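Local coordinates for protein synthesis inhibitor, putative (Thermotoga maritima, PDB 2B33) that probably acts as a deaminase of the RutC (YjgF-like) family, binds calcium, and assembles as a trimer of identical subunits, at residues Met38-Gly43 with Glu132-Lys137; Gly57-Lys62 with Val127-Glu132; Val89-Met94 with Arg115-Val120. All blocks are in the same frame, centred on the assembly; numbering follows the deposited sequence.

Interaction 1: residues Met38-Gly43 with Glu132-Lys137; sequences MMFVSG and EAIAVK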
loop_
_atom_site.group_PDB
_atom_site.type_symbol
_atom_site.label_atom_id
_atom_site.label_comp_id
_atom_site.label_asym_id
_atom_site.label_seq_id
_atom_site.Cartn_x
_atom_site.Cartn_y
_atom_site.Cartn_z
ATOM N N MET A 38 16.220 3.933 2.984
ATOM C CA MET A 38 14.788 3.990 2.661
ATOM C C MET A 38 13.952 4.826 3.624
ATOM O O MET A 38 14.178 4.773 4.823
ATOM C CB MET A 38 14.189 2.588 2.726
ATOM C CG MET A 38 14.773 1.579 1.765
ATOM S SD MET A 38 13.872 0.024 1.823
ATOM C CE MET A 38 12.239 0.461 1.189
ATOM N N MET A 39 12.956 5.539 3.093
ATOM C CA MET A 39 12.003 6.310 3.907
ATOM C C MET A 39 10.574 5.879 3.586
ATOM O O MET A 39 10.218 5.766 2.421
ATOM C CB MET A 39 12.127 7.819 3.677
ATOM C CG MET A 39 11.032 8.624 4.410
ATOM S SD MET A 39 11.105 10.405 4.264
ATOM C CE MET A 39 12.545 10.798 5.216
ATOM N N PHE A 40 9.761 5.678 4.622
ATOM C CA PHE A 40 8.359 5.314 4.476
ATOM C C PHE A 40 7.545 6.486 5.022
ATOM O O PHE A 40 7.512 6.690 6.224
ATOM C CB PHE A 40 8.058 4.043 5.266
ATOM C CG PHE A 40 8.784 2.818 4.765
ATOM C CD1 PHE A 40 10.080 2.535 5.192
ATOM C CD2 PHE A 40 8.161 1.933 3.892
ATOM C CE1 PHE A 40 10.745 1.401 4.739
ATOM C CE2 PHE A 40 8.821 0.794 3.438
ATOM C CZ PHE A 40 10.111 0.528 3.868
ATOM N N VAL A 41 6.906 7.256 4.143
ATOM C CA VAL A 41 6.129 8.430 4.548
ATOM C C VAL A 41 4.651 8.089 4.786
ATOM O O VAL A 41 4.038 7.345 4.014
ATOM C CB VAL A 41 6.213 9.565 3.494
ATOM C CG1 VAL A 41 5.465 10.808 3.975
ATOM C CG2 VAL A 41 7.673 9.924 3.191
ATOM N N SER A 42 4.096 8.660 5.856
ATOM C CA SER A 42 2.696 8.482 6.228
ATOM C C SER A 42 1.788 9.235 5.257
ATOM O O SER A 42 2.187 10.244 4.691
ATOM C CB SER A 42 2.455 9.011 7.643
ATOM O OG SER A 42 3.019 8.161 8.615
ATOM N N GLY A 43 0.567 8.747 5.080
ATOM C CA GLY A 43 -0.392 9.383 4.178
ATOM C C GLY A 43 -0.675 10.807 4.622
ATOM O O GLY A 43 -1.054 11.033 5.768
ATOM N N GLU A 132 0.470 8.880 0.238
ATOM C CA GLU A 132 1.572 8.282 0.982
ATOM C C GLU A 132 2.638 7.964 -0.045
ATOM O O GLU A 132 2.371 8.002 -1.245
ATOM C CB GLU A 132 1.152 6.999 1.705
ATOM C CG GLU A 132 0.740 5.850 0.789
ATOM C CD GLU A 132 0.415 4.568 1.522
ATOM O OE1 GLU A 132 0.343 4.557 2.768
ATOM O OE2 GLU A 132 0.235 3.550 0.829
ATOM N N ALA A 133 3.839 7.639 0.422
ATOM C CA ALA A 133 4.932 7.319 -0.479
ATOM C C ALA A 133 6.068 6.554 0.195
ATOM O O ALA A 133 6.203 6.558 1.416
ATOM C CB ALA A 133 5.485 8.606 -1.095
ATOM N N ILE A 134 6.859 5.880 -0.634
ATOM C CA ILE A 134 8.080 5.200 -0.202
ATOM C C ILE A 134 9.158 5.854 -1.045
ATOM O O ILE A 134 8.933 6.113 -2.228
ATOM C CB ILE A 134 8.070 3.663 -0.435
ATOM C CG1 ILE A 134 6.977 3.007 0.421
ATOM C CG2 ILE A 134 9.445 3.058 -0.063
ATOM C CD1 ILE A 134 6.699 1.539 0.124
ATOM N N ALA A 135 10.301 6.142 -0.425
ATOM C CA ALA A 135 11.438 6.762 -1.091
ATOM C C ALA A 135 12.694 5.964 -0.778
ATOM O O ALA A 135 12.787 5.335 0.274
ATOM C CB ALA A 135 11.597 8.201 -0.636
ATOM N N VAL A 136 13.630 5.965 -1.721
ATOM C CA VAL A 136 14.916 5.282 -1.581
ATOM C C VAL A 136 15.950 6.189 -2.235
ATOM O O VAL A 136 15.694 6.748 -3.305
ATOM C CB VAL A 136 14.934 3.901 -2.282
ATOM C CG1 VAL A 136 16.229 3.150 -1.962
ATOM C CG2 VAL A 136 13.723 3.051 -1.876
ATOM N N LYS A 137 17.110 6.332 -1.603
ATOM C CA LYS A 137 18.169 7.194 -2.130
ATOM C C LYS A 137 19.502 6.454 -2.185
ATOM O O LYS A 137 19.549 5.256 -1.893
ATOM C CB LYS A 137 18.256 8.492 -1.315
ATOM C CG LYS A 137 18.895 8.408 0.074
ATOM C CD LYS A 137 18.870 9.759 0.804
ATOM C CE LYS A 137 19.502 10.882 -0.026
ATOM N NZ LYS A 137 19.854 12.079 0.772
HETATM O O HOH W 1 5.074 4.771 3.042
#
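Met39 and Ala135 form a hydrogen-bonded pair of two antiparallel strands, whose axes run 4.7 Å apart with their directions 167° from each other. Met39 N gives its proton to Ala135 O at 2.8 Å, and Ala135 N returns one to Met39 O. Two residues on, Val41 N donates to Ala133 O at 2.9 Å. There the ladder takes in a water. It donates to both Val41 O and Ala133 O, so Ala133 O accepts from two donors.

Met38, Phe40, Ile134 and Val136 lie on one face of the sheet. Ile134 is the middle of this row. Its CG1 and CD1 lie alongside the Phe40 ring at the CD2 and CE2 atoms, with CG1 3.8 Å from Phe40 CD2. CG1 points anti to the carbonyl carbon of Ile134 (chi1 -64°), which places it beside the ring. The other branch, CG2, meets Met38 CE at 4.0 Å. The Met38 chain turns at its last torsion (chi3 66°), which brings the methyl beside Ile134 CG2. Nearer the backbone, Met38 CG rests 4.1 Å from Val136 CG2. Cutting Ile134 back to an alanine is likely to open a gap beside the Phe40 ring and leave the Met38 methyl without its neighbour.

Met39, Val41, Ala133 and Ala135 take the other face. Small alanines sit opposite the longer chains, and Met39 CB is 4.4 Å from Ala135 CB.

Strand 32-35 lies on the far side of 38-43, and strand 84-91 on the far side of 132-136. Helix 59-76 packs on the Met39 and Val41 face through Leu70, Ile73 and Leu74. The Ile134 face looks into the trimer, where Phe40 of the third subunit packs on Ile134.

Interaction 2: residues Gly57-Lys62 with Val127-Glu132; sequences GTIEEK and VEIEIE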
loop_
_atom_site.group_PDB
_atom_site.type_symbol
_atom_site.label_atom_id
_atom_site.label_comp_id
_atom_site.label_asym_id
_atom_site.label_seq_id
_atom_site.Cartn_x
_atom_site.Cartn_y
_atom_site.Cartn_z
ATOM N N GLY A 57 -11.216 24.575 -0.447
ATOM C CA GLY A 57 -11.151 25.261 -1.741
ATOM C C GLY A 57 -11.143 24.252 -2.879
ATOM O O GLY A 57 -11.857 23.257 -2.820
ATOM N N THR A 58 -10.333 24.477 -3.908
ATOM C CA THR A 58 -10.297 23.553 -5.056
ATOM C C THR A 58 -9.464 22.312 -4.760
ATOM O O THR A 58 -8.688 22.282 -3.804
ATOM C CB THR A 58 -9.745 24.200 -6.344
ATOM O OG1 THR A 58 -8.349 24.491 -6.203
ATOM C CG2 THR A 58 -10.516 25.469 -6.695
ATOM N N ILE A 59 -9.632 21.285 -5.586
ATOM C CA ILE A 59 -8.873 20.045 -5.424
ATOM C C ILE A 59 -7.381 20.250 -5.755
ATOM O O ILE A 59 -6.533 19.511 -5.251
ATOM C CB ILE A 59 -9.506 18.860 -6.226
ATOM C CG1 ILE A 59 -8.981 17.503 -5.738
ATOM C CG2 ILE A 59 -9.318 19.017 -7.744
ATOM C CD1 ILE A 59 -9.319 17.156 -4.294
ATOM N N GLU A 60 -7.072 21.243 -6.590
ATOM C CA GLU A 60 -5.688 21.592 -6.890
ATOM C C GLU A 60 -5.001 22.157 -5.632
ATOM O O GLU A 60 -3.873 21.790 -5.321
ATOM C CB GLU A 60 -5.601 22.586 -8.053
ATOM C CG GLU A 60 -6.030 22.033 -9.434
ATOM C CD GLU A 60 -7.518 22.211 -9.777
ATOM O OE1 GLU A 60 -8.388 22.230 -8.872
ATOM O OE2 GLU A 60 -7.809 22.319 -10.987
ATOM N N GLU A 61 -5.707 23.030 -4.917
ATOM C CA GLU A 61 -5.228 23.617 -3.663
ATOM C C GLU A 61 -5.042 22.561 -2.572
ATOM O O GLU A 61 -4.107 22.653 -1.782
ATOM C CB GLU A 61 -6.194 24.716 -3.198
ATOM C CG GLU A 61 -6.193 25.935 -4.120
ATOM C CD GLU A 61 -7.220 26.992 -3.760
ATOM O OE1 GLU A 61 -8.112 26.717 -2.930
ATOM O OE2 GLU A 61 -7.131 28.112 -4.322
ATOM N N LYS A 62 -5.934 21.574 -2.524
ATOM C CA LYS A 62 -5.822 20.481 -1.553
ATOM C C LYS A 62 -4.649 19.549 -1.892
ATOM O O LYS A 62 -3.912 19.139 -1.003
ATOM C CB LYS A 62 -7.138 19.716 -1.437
ATOM C CG LYS A 62 -8.255 20.566 -0.825
ATOM C CD LYS A 62 -9.604 19.913 -0.922
ATOM C CE LYS A 62 -10.698 20.885 -0.510
ATOM N NZ LYS A 62 -12.053 20.384 -0.800
ATOM N N VAL A 127 -11.574 14.229 4.401
ATOM C CA VAL A 127 -10.876 14.856 3.277
ATOM C C VAL A 127 -11.128 14.063 1.986
ATOM O O VAL A 127 -11.654 12.950 2.019
ATOM C CB VAL A 127 -9.337 15.019 3.507
ATOM C CG1 VAL A 127 -9.075 15.837 4.763
ATOM C CG2 VAL A 127 -8.599 13.672 3.527
ATOM N N GLU A 128 -10.736 14.650 0.859
ATOM C CA GLU A 128 -10.935 14.071 -0.473
ATOM C C GLU A 128 -9.652 13.593 -1.161
ATOM O O GLU A 128 -9.709 12.987 -2.231
ATOM C CB GLU A 128 -11.639 15.121 -1.325
ATOM C CG GLU A 128 -13.069 15.362 -0.830
ATOM C CD GLU A 128 -13.446 16.812 -0.683
ATOM O OE1 GLU A 128 -12.556 17.633 -0.407
ATOM O OE2 GLU A 128 -14.659 17.120 -0.780
ATOM N N ILE A 129 -8.506 13.844 -0.546
ATOM C CA ILE A 129 -7.225 13.463 -1.131
ATOM C C ILE A 129 -6.250 13.106 0.001
ATOM O O ILE A 129 -6.210 13.777 1.038
ATOM C CB ILE A 129 -6.693 14.602 -2.090
ATOM C CG1 ILE A 129 -5.365 14.249 -2.757
ATOM C CG2 ILE A 129 -6.551 15.930 -1.369
ATOM C CD1 ILE A 129 -5.456 13.157 -3.800
ATOM N N GLU A 130 -5.518 12.008 -0.191
ATOM C CA GLU A 130 -4.495 11.568 0.745
ATOM C C GLU A 130 -3.438 10.846 -0.072
ATOM O O GLU A 130 -3.780 10.015 -0.915
ATOM C CB GLU A 130 -5.056 10.655 1.843
ATOM C CG GLU A 130 -3.991 10.167 2.841
ATOM C CD GLU A 130 -4.543 9.358 3.997
ATOM O OE1 GLU A 130 -5.766 9.312 4.182
ATOM O OE2 GLU A 130 -3.741 8.761 4.739
ATOM N N ILE A 131 -2.168 11.178 0.177
ATOM C CA ILE A 131 -1.044 10.601 -0.560
ATOM C C ILE A 131 0.080 10.144 0.382
ATOM O O ILE A 131 0.566 10.919 1.209
ATOM C CB ILE A 131 -0.462 11.604 -1.596
ATOM C CG1 ILE A 131 -1.572 12.118 -2.529
ATOM C CG2 ILE A 131 0.680 10.944 -2.396
ATOM C CD1 ILE A 131 -1.165 13.207 -3.511
ATOM N N GLU A 132 0.470 8.880 0.238
ATOM C CA GLU A 132 1.572 8.282 0.982
ATOM C C GLU A 132 2.638 7.964 -0.045
ATOM O O GLU A 132 2.371 8.002 -1.245
ATOM C CB GLU A 132 1.152 6.999 1.705
ATOM C CG GLU A 132 0.740 5.850 0.789
ATOM C CD GLU A 132 0.415 4.568 1.522
ATOM O OE1 GLU A 132 0.343 4.557 2.768
ATOM O OE2 GLU A 132 0.235 3.550 0.829
HETATM O O HOH W 2 -14.378 19.809 0.958
#
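Lys62 reaches from the first turn of helix 59-76 to Glu128, just before strand 129-136, and the two form a salt bridge. Lys62 NZ donates to Glu128 OE1 at 2.8 Å. The ammonium comes to the syn side of that oxygen, 20° out of the carboxylate plane. The Lys62 chain is fully extended beyond CG, which carries NZ the whole way from the helix to the acid. Glu128 bends at chi2 (133°) to turn its carboxylate to meet it.

A water gives NZ a second acceptor, at 3.0 Å. The same water donates to Glu128 OE2, but weakly, at 3.2 Å. The lysine is thus tied to one carboxylate oxygen directly and to the other through water. This pairing would probably favour the charged forms of both groups.

Below the charges the contact is apolar. Ile129 CG2 packs against Lys62 CB at 3.8 Å, so the root of the lysine is covered while its tip is polar. Ile59 CD1 also meets Ile129 CG2, at 4.2 Å, and lies near Glu128 CB. Beyond this contact Ile129 packs on Val66 of the same helix and on Val89 and Thr91 of strand 84-91.

Two side chains at the helix start take up backbone N-H groups there. Thr58 is the N-cap, and its OG1 accepts from Glu61 N at 3.3 Å. Glu61 OE1 answers with a weak bond from Thr58 N. Lys62 N is taken by Thr58 O, an ordinary bond of the first turn.

Thr58 and Glu61 therefore make a capping box. The whole arrangement is that of an alpha/beta layer, with the capped helix lying on the sheet through isoleucines. The salt bridge at its margin fastens the helix start to the beginning of strand 129-136, as part of the YjgF-like fold.

Interaction 3: residues Val89-Met94 with Arg115-Val120; sequences VFTTSM and RSFVAV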
loop_
_atom_site.group_PDB
_atom_site.type_symbol
_atom_site.label_atom_id
_atom_site.label_comp_id
_atom_site.label_asym_id
_atom_site.label_seq_id
_atom_site.Cartn_x
_atom_site.Cartn_y
_atom_site.Cartn_z
ATOM N N VAL A 89 -2.025 7.291 -4.232
ATOM C CA VAL A 89 -2.984 8.374 -4.080
ATOM C C VAL A 89 -4.328 7.749 -3.725
ATOM O O VAL A 89 -4.796 6.836 -4.419
ATOM C CB VAL A 89 -3.181 9.180 -5.391
ATOM C CG1 VAL A 89 -4.224 10.288 -5.206
ATOM C CG2 VAL A 89 -1.874 9.785 -5.873
ATOM N N PHE A 90 -4.938 8.243 -2.645
ATOM C CA PHE A 90 -6.273 7.836 -2.235
ATOM C C PHE A 90 -7.130 9.060 -2.441
ATOM O O PHE A 90 -6.670 10.166 -2.152
ATOM C CB PHE A 90 -6.326 7.463 -0.760
ATOM C CG PHE A 90 -5.405 6.344 -0.376
ATOM C CD1 PHE A 90 -5.765 5.018 -0.617
ATOM C CD2 PHE A 90 -4.189 6.611 0.255
ATOM C CE1 PHE A 90 -4.918 3.971 -0.254
ATOM C CE2 PHE A 90 -3.336 5.575 0.625
ATOM C CZ PHE A 90 -3.703 4.249 0.372
ATOM N N THR A 91 -8.353 8.865 -2.947
ATOM C CA THR A 91 -9.331 9.947 -3.134
ATOM C C THR A 91 -10.724 9.434 -2.802
ATOM O O THR A 91 -10.903 8.260 -2.525
ATOM C CB THR A 91 -9.350 10.526 -4.590
ATOM O OG1 THR A 91 -9.610 9.484 -5.541
ATOM C CG2 THR A 91 -8.039 11.173 -4.922
ATOM N N THR A 92 -11.698 10.331 -2.776
ATOM C CA THR A 92 -13.099 9.943 -2.578
ATOM C C THR A 92 -13.831 9.859 -3.919
ATOM O O THR A 92 -14.952 9.361 -3.973
ATOM C CB THR A 92 -13.836 10.895 -1.622
ATOM O OG1 THR A 92 -13.578 12.252 -2.005
ATOM C CG2 THR A 92 -13.360 10.663 -0.197
ATOM N N SER A 93 -13.188 10.324 -4.992
ATOM C CA SER A 93 -13.784 10.317 -6.318
ATOM C C SER A 93 -12.742 10.361 -7.423
ATOM O O SER A 93 -11.803 11.146 -7.352
ATOM C CB SER A 93 -14.675 11.542 -6.488
ATOM O OG SER A 93 -15.186 11.611 -7.808
ATOM N N MET A 94 -12.939 9.548 -8.461
ATOM C CA MET A 94 -12.053 9.559 -9.630
ATOM C C MET A 94 -12.213 10.798 -10.518
ATOM O O MET A 94 -11.332 11.059 -11.356
ATOM C CB MET A 94 -12.194 8.280 -10.466
ATOM C CG MET A 94 -11.501 7.090 -9.848
ATOM S SD MET A 94 -9.737 7.362 -9.662
ATOM C CE MET A 94 -9.341 5.976 -8.675
ATOM N N ARG A 115 3.235 4.385 -9.320
ATOM C CA ARG A 115 2.043 4.907 -8.666
ATOM C C ARG A 115 0.775 4.061 -8.815
ATOM O O ARG A 115 0.613 3.330 -9.788
ATOM C CB ARG A 115 1.761 6.306 -9.229
ATOM C CG ARG A 115 0.693 7.097 -8.497
ATOM C CD ARG A 115 0.453 8.449 -9.129
ATOM N NE ARG A 115 -0.194 8.352 -10.440
ATOM C CZ ARG A 115 -0.619 9.391 -11.161
ATOM N NH1 ARG A 115 -0.487 10.640 -10.709
ATOM N NH2 ARG A 115 -1.189 9.183 -12.349
ATOM N N SER A 116 -0.094 4.162 -7.808
ATOM C CA SER A 116 -1.458 3.610 -7.818
ATOM C C SER A 116 -2.359 4.760 -7.380
ATOM O O SER A 116 -2.023 5.507 -6.468
ATOM C CB SER A 116 -1.639 2.418 -6.882
ATOM O OG SER A 116 -1.120 1.232 -7.445
ATOM N N PHE A 117 -3.491 4.904 -8.059
ATOM C CA PHE A 117 -4.446 5.963 -7.804
ATOM C C PHE A 117 -5.777 5.234 -7.648
ATOM O O PHE A 117 -6.272 4.648 -8.616
ATOM C CB PHE A 117 -4.455 6.898 -9.009
ATOM C CG PHE A 117 -5.001 8.280 -8.740
ATOM C CD1 PHE A 117 -6.313 8.474 -8.335
ATOM C CD2 PHE A 117 -4.216 9.394 -8.987
ATOM C CE1 PHE A 117 -6.809 9.752 -8.127
ATOM C CE2 PHE A 117 -4.707 10.662 -8.786
ATOM C CZ PHE A 117 -6.001 10.847 -8.361
ATOM N N VAL A 118 -6.331 5.244 -6.433
ATOM C CA VAL A 118 -7.600 4.561 -6.126
ATOM C C VAL A 118 -8.548 5.484 -5.372
ATOM O O VAL A 118 -8.107 6.407 -4.684
ATOM C CB VAL A 118 -7.387 3.249 -5.313
ATOM C CG1 VAL A 118 -6.558 2.277 -6.110
ATOM C CG2 VAL A 118 -6.734 3.510 -3.947
ATOM N N ALA A 119 -9.847 5.228 -5.510
ATOM C CA ALA A 119 -10.878 6.022 -4.839
ATOM C C ALA A 119 -11.539 5.169 -3.763
ATOM O O ALA A 119 -12.206 4.179 -4.074
ATOM C CB ALA A 119 -11.914 6.537 -5.818
ATOM N N VAL A 120 -11.331 5.559 -2.504
ATOM C CA VAL A 120 -11.887 4.853 -1.344
ATOM C C VAL A 120 -13.216 5.496 -0.926
ATOM O O VAL A 120 -13.656 6.481 -1.519
ATOM C CB VAL A 120 -10.881 4.778 -0.155
ATOM C CG1 VAL A 120 -9.592 4.108 -0.594
ATOM C CG2 VAL A 120 -10.602 6.157 0.473
HETATM O O HOH W 3 -16.059 7.842 -1.894
#
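Phe117 lies with one ring face under Val89, whose CG1 stands 3.7 Å from the ring centroid and only 13° off the ring normal. This is a CH-pi contact. The valine puts CG1 there by holding it anti to its backbone N (chi1 179°). Other atoms meet the ring obliquely. Thr91 CG2 is 3.7 Å from Phe117 CE1. Met94 SD makes a Met-aromatic contact, 3.8 Å from Phe117 CD1. The Met94 chain bends at chi2 (-61°) and slides past the ring in the opposite direction. Its CE then reaches the backbone of the neighbouring strand and touches the Ala119 side chain.

Helix 97-108 also packs on the Phe117 ring. Phe97 meets it edge-to-face, and Val100 and Asn101 touch it.

The opposite face of the sheet carries Phe90 and Val118. Phe90 CD1 is 3.8 Å from Val118 CG2, with the two side chains alongside each other. Val120 crosses obliquely, its CG1 3.9 Å from the same ring atom. Val118 of the second subunit also packs on Phe90.

The backbones run parallel. Val89 N donates to Ser116 O, and Val118 N to Val89 O. Thr91 N then bonds to Val118 O, and Val120 N to Thr91 O at 2.7 Å. The last two bonds are less straight at hydrogen. After Thr91 the chain leaves the strand, and Met94 comes back to place its side chain against Phe117 and Ala119.

Ser116 OG bonds Glu132 of the third subunit, so the edge strand also belongs to the subunit interface. The parallel pairing of strands 84-91 and 114-119, with helix 97-108 linking them across one face, is a beta-alpha-beta crossover. It forms one end of this subunit's sheet in the YjgF-like fold.

All three interactions reach one mixed sheet: 1 and 3 pair its strands, and 2 lays a helix start on it. Strand 129-136 is common to interactions 1 and 2, which share Glu132 and lie with centres 19 Å apart. Strand 84-91, used by interaction 3, is its neighbour on the other side from 38-44. Interactions 2 and 3 are closest, about 11 Å between centres, and 1 and 3 are 18 Å apart. Along the chain the contacts are nested: interaction 3 falls inside the loop closed by interaction 2, which falls inside that of interaction 1. The last strand thus enters between 38-44 and 84-91 and joins the two halves of the sheet. All three contacts also touch the second subunit.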